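Local coordinates for C3-degrading proteinase (CppA protein) (Streptococcus pneumoniae, PDB 3E0R) that probably acts as a proteinase that degrades complement component C3, and is built from two regions related to the glyoxalase superfamily, at residues I9-P14 with K200-E205. Sequence-based numbering, arbitrary orientation.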
loop_
_atom_site.group_PDB
_atom_site.type_symbol
_atom_site.label_atom_id
_atom_site.label_comp_id
_atom_site.label_asym_id
_atom_site.label_seq_id
_atom_site.Cartn_x
_atom_site.Cartn_y
_atom_site.Cartn_z
ATOM N N ILE A 9 7.273 4.503 15.153
ATOM C CA ILE A 9 6.623 3.758 14.091
ATOM C C ILE A 9 7.402 2.476 13.819
ATOM O O ILE A 9 8.598 2.495 13.510
ATOM C CB ILE A 9 6.427 4.632 12.840
ATOM C CG1 ILE A 9 5.589 5.876 13.225
ATOM C CG2 ILE A 9 5.787 3.812 11.682
ATOM C CD1 ILE A 9 5.277 6.807 12.080
ATOM N N VAL A 10 6.703 1.361 14.026
ATOM C CA VAL A 10 7.211 0.030 13.795
ATOM C C VAL A 10 6.834 -0.473 12.359
ATOM O O VAL A 10 7.672 -1.043 11.669
ATOM C CB VAL A 10 6.646 -0.932 14.899
ATOM C CG1 VAL A 10 6.708 -2.394 14.458
ATOM C CG2 VAL A 10 7.389 -0.701 16.203
ATOM N N ARG A 11 5.594 -0.214 11.926
ATOM C CA ARG A 11 5.143 -0.562 10.599
ATOM C C ARG A 11 3.980 0.321 10.141
ATOM O O ARG A 11 3.156 0.701 10.921
ATOM C CB ARG A 11 4.701 -2.015 10.584
ATOM C CG ARG A 11 4.549 -2.602 9.167
ATOM C CD ARG A 11 4.708 -4.153 9.190
ATOM N NE ARG A 11 3.512 -4.802 9.694
ATOM C CZ ARG A 11 3.363 -5.366 10.911
ATOM N NH1 ARG A 11 2.176 -5.914 11.201
ATOM N NH2 ARG A 11 4.352 -5.418 11.813
ATOM N N ILE A 12 3.934 0.633 8.845
ATOM C CA ILE A 12 2.821 1.362 8.228
ATOM C C ILE A 12 2.070 0.421 7.304
ATOM O O ILE A 12 2.680 -0.236 6.411
ATOM C CB ILE A 12 3.292 2.641 7.480
ATOM C CG1 ILE A 12 4.250 3.469 8.377
ATOM C CG2 ILE A 12 2.071 3.499 7.046
ATOM C CD1 ILE A 12 4.816 4.731 7.717
ATOM N N ILE A 13 0.750 0.300 7.547
ATOM C CA ILE A 13 -0.145 -0.532 6.715
ATOM C C ILE A 13 -1.220 0.339 5.981
ATOM O O ILE A 13 -2.097 0.952 6.614
ATOM C CB ILE A 13 -0.810 -1.645 7.521
ATOM C CG1 ILE A 13 0.245 -2.476 8.281
ATOM C CG2 ILE A 13 -1.598 -2.599 6.649
ATOM C CD1 ILE A 13 -0.204 -2.850 9.647
ATOM N N PRO A 14 -1.114 0.407 4.636
ATOM C CA PRO A 14 -2.102 1.066 3.805
ATOM C C PRO A 14 -3.335 0.192 3.651
ATOM O O PRO A 14 -3.238 -1.047 3.745
ATOM C CB PRO A 14 -1.398 1.221 2.484
ATOM C CG PRO A 14 -0.384 0.062 2.475
ATOM C CD PRO A 14 -0.002 -0.197 3.857
ATOM N N LYS A 200 -2.458 2.802 8.580
ATOM C CA LYS A 200 -2.377 2.398 9.972
ATOM C C LYS A 200 -0.935 2.380 10.454
ATOM O O LYS A 200 -0.073 1.823 9.799
ATOM C CB LYS A 200 -2.988 1.027 10.164
ATOM C CG LYS A 200 -3.075 0.638 11.601
ATOM C CD LYS A 200 -3.168 -0.795 11.856
ATOM C CE LYS A 200 -4.580 -1.243 11.938
ATOM N NZ LYS A 200 -5.526 -0.120 11.856
ATOM N N PHE A 201 -0.674 3.014 11.592
ATOM C CA PHE A 201 0.649 3.077 12.171
ATOM C C PHE A 201 0.696 2.210 13.420
ATOM O O PHE A 201 -0.011 2.470 14.405
ATOM C CB PHE A 201 1.015 4.527 12.508
ATOM C CG PHE A 201 0.878 5.448 11.347
ATOM C CD1 PHE A 201 1.980 5.851 10.635
ATOM C CD2 PHE A 201 -0.362 5.931 10.976
ATOM C CE1 PHE A 201 1.842 6.685 9.552
ATOM C CE2 PHE A 201 -0.502 6.765 9.936
ATOM C CZ PHE A 201 0.610 7.125 9.188
ATOM N N LEU A 202 1.493 1.157 13.356
ATOM C CA LEU A 202 1.798 0.369 14.524
ATOM C C LEU A 202 3.035 0.977 15.204
ATOM O O LEU A 202 4.060 1.215 14.556
ATOM C CB LEU A 202 2.016 -1.086 14.147
ATOM C CG LEU A 202 0.872 -1.855 13.487
ATOM C CD1 LEU A 202 1.239 -3.342 13.451
ATOM C CD2 LEU A 202 -0.443 -1.692 14.219
ATOM N N VAL A 203 2.923 1.226 16.502
ATOM C CA VAL A 203 3.873 2.043 17.282
ATOM C C VAL A 203 4.315 1.249 18.492
ATOM O O VAL A 203 3.586 0.355 18.930
ATOM C CB VAL A 203 3.276 3.436 17.764
ATOM C CG1 VAL A 203 2.995 4.346 16.593
ATOM C CG2 VAL A 203 2.001 3.260 18.593
ATOM N N ASN A 204 5.533 1.540 18.959
ATOM C CA ASN A 204 6.143 0.945 20.155
ATOM C C ASN A 204 5.250 1.060 21.425
ATOM O O ASN A 204 4.930 0.063 22.080
ATOM C CB ASN A 204 7.539 1.603 20.422
ATOM C CG ASN A 204 7.419 3.143 20.692
ATOM O OD1 ASN A 204 6.488 3.798 20.152
ATOM N ND2 ASN A 204 8.292 3.702 21.580
ATOM N N GLU A 205 4.868 2.297 21.747
ATOM C CA GLU A 205 3.950 2.607 22.833
ATOM C C GLU A 205 3.035 3.676 22.284
ATOM O O GLU A 205 3.490 4.577 21.587
ATOM C CB GLU A 205 4.701 3.127 24.068
ATOM C CG GLU A 205 3.802 3.194 25.316
ATOM C CD GLU A 205 4.330 4.140 26.407
ATOM O OE1 GLU A 205 5.572 4.121 26.658
ATOM O OE2 GLU A 205 3.489 4.877 27.024
#
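I13 and K200 exchange two backbone hydrogen bonds, K200 N to I13 O at 2.7 Å and I13 N to K200 O at 2.8 Å, which lock the antiparallel strands together. Two residues along, L202 N reaches R11 O at 3.0 Å, but L202 O receives two donors: V10 N at 2.7 Å and, weakly, R11 N at 3.4 Å. The extra residue on one strand, V10, has a helix-like backbone (phi -94°, psi -42°) and shifts the register by one.

On the face shared by R11, I13, K200 and L202, the R11 chain runs alongside L202 and bends at chi3 (77°), laying its flat guanidinium against the leucine: L202 CD1 sits over one face, 3.5 Å from NH1. Arginine suits this partly exposed place because its plane can cover a methyl while NE bonds to E53 O. I13 CD1 reaches the same buried leucine. On the other face the F201 ring lies beside two isoleucines, its CD1 3.7 Å from I9 CD1 and 4.0 Å from I12 CG1; beta-branched and aromatic residues suit strands, I12 and F201 being buried and I9 partly exposed, and F201 also stacks on F241.

V10 and R11 opposite L202 make a classic beta bulge, here in a mixed sheet where the strand 9-18 of the N-terminal family region pairs with the strand 196-203 of the C-terminal one.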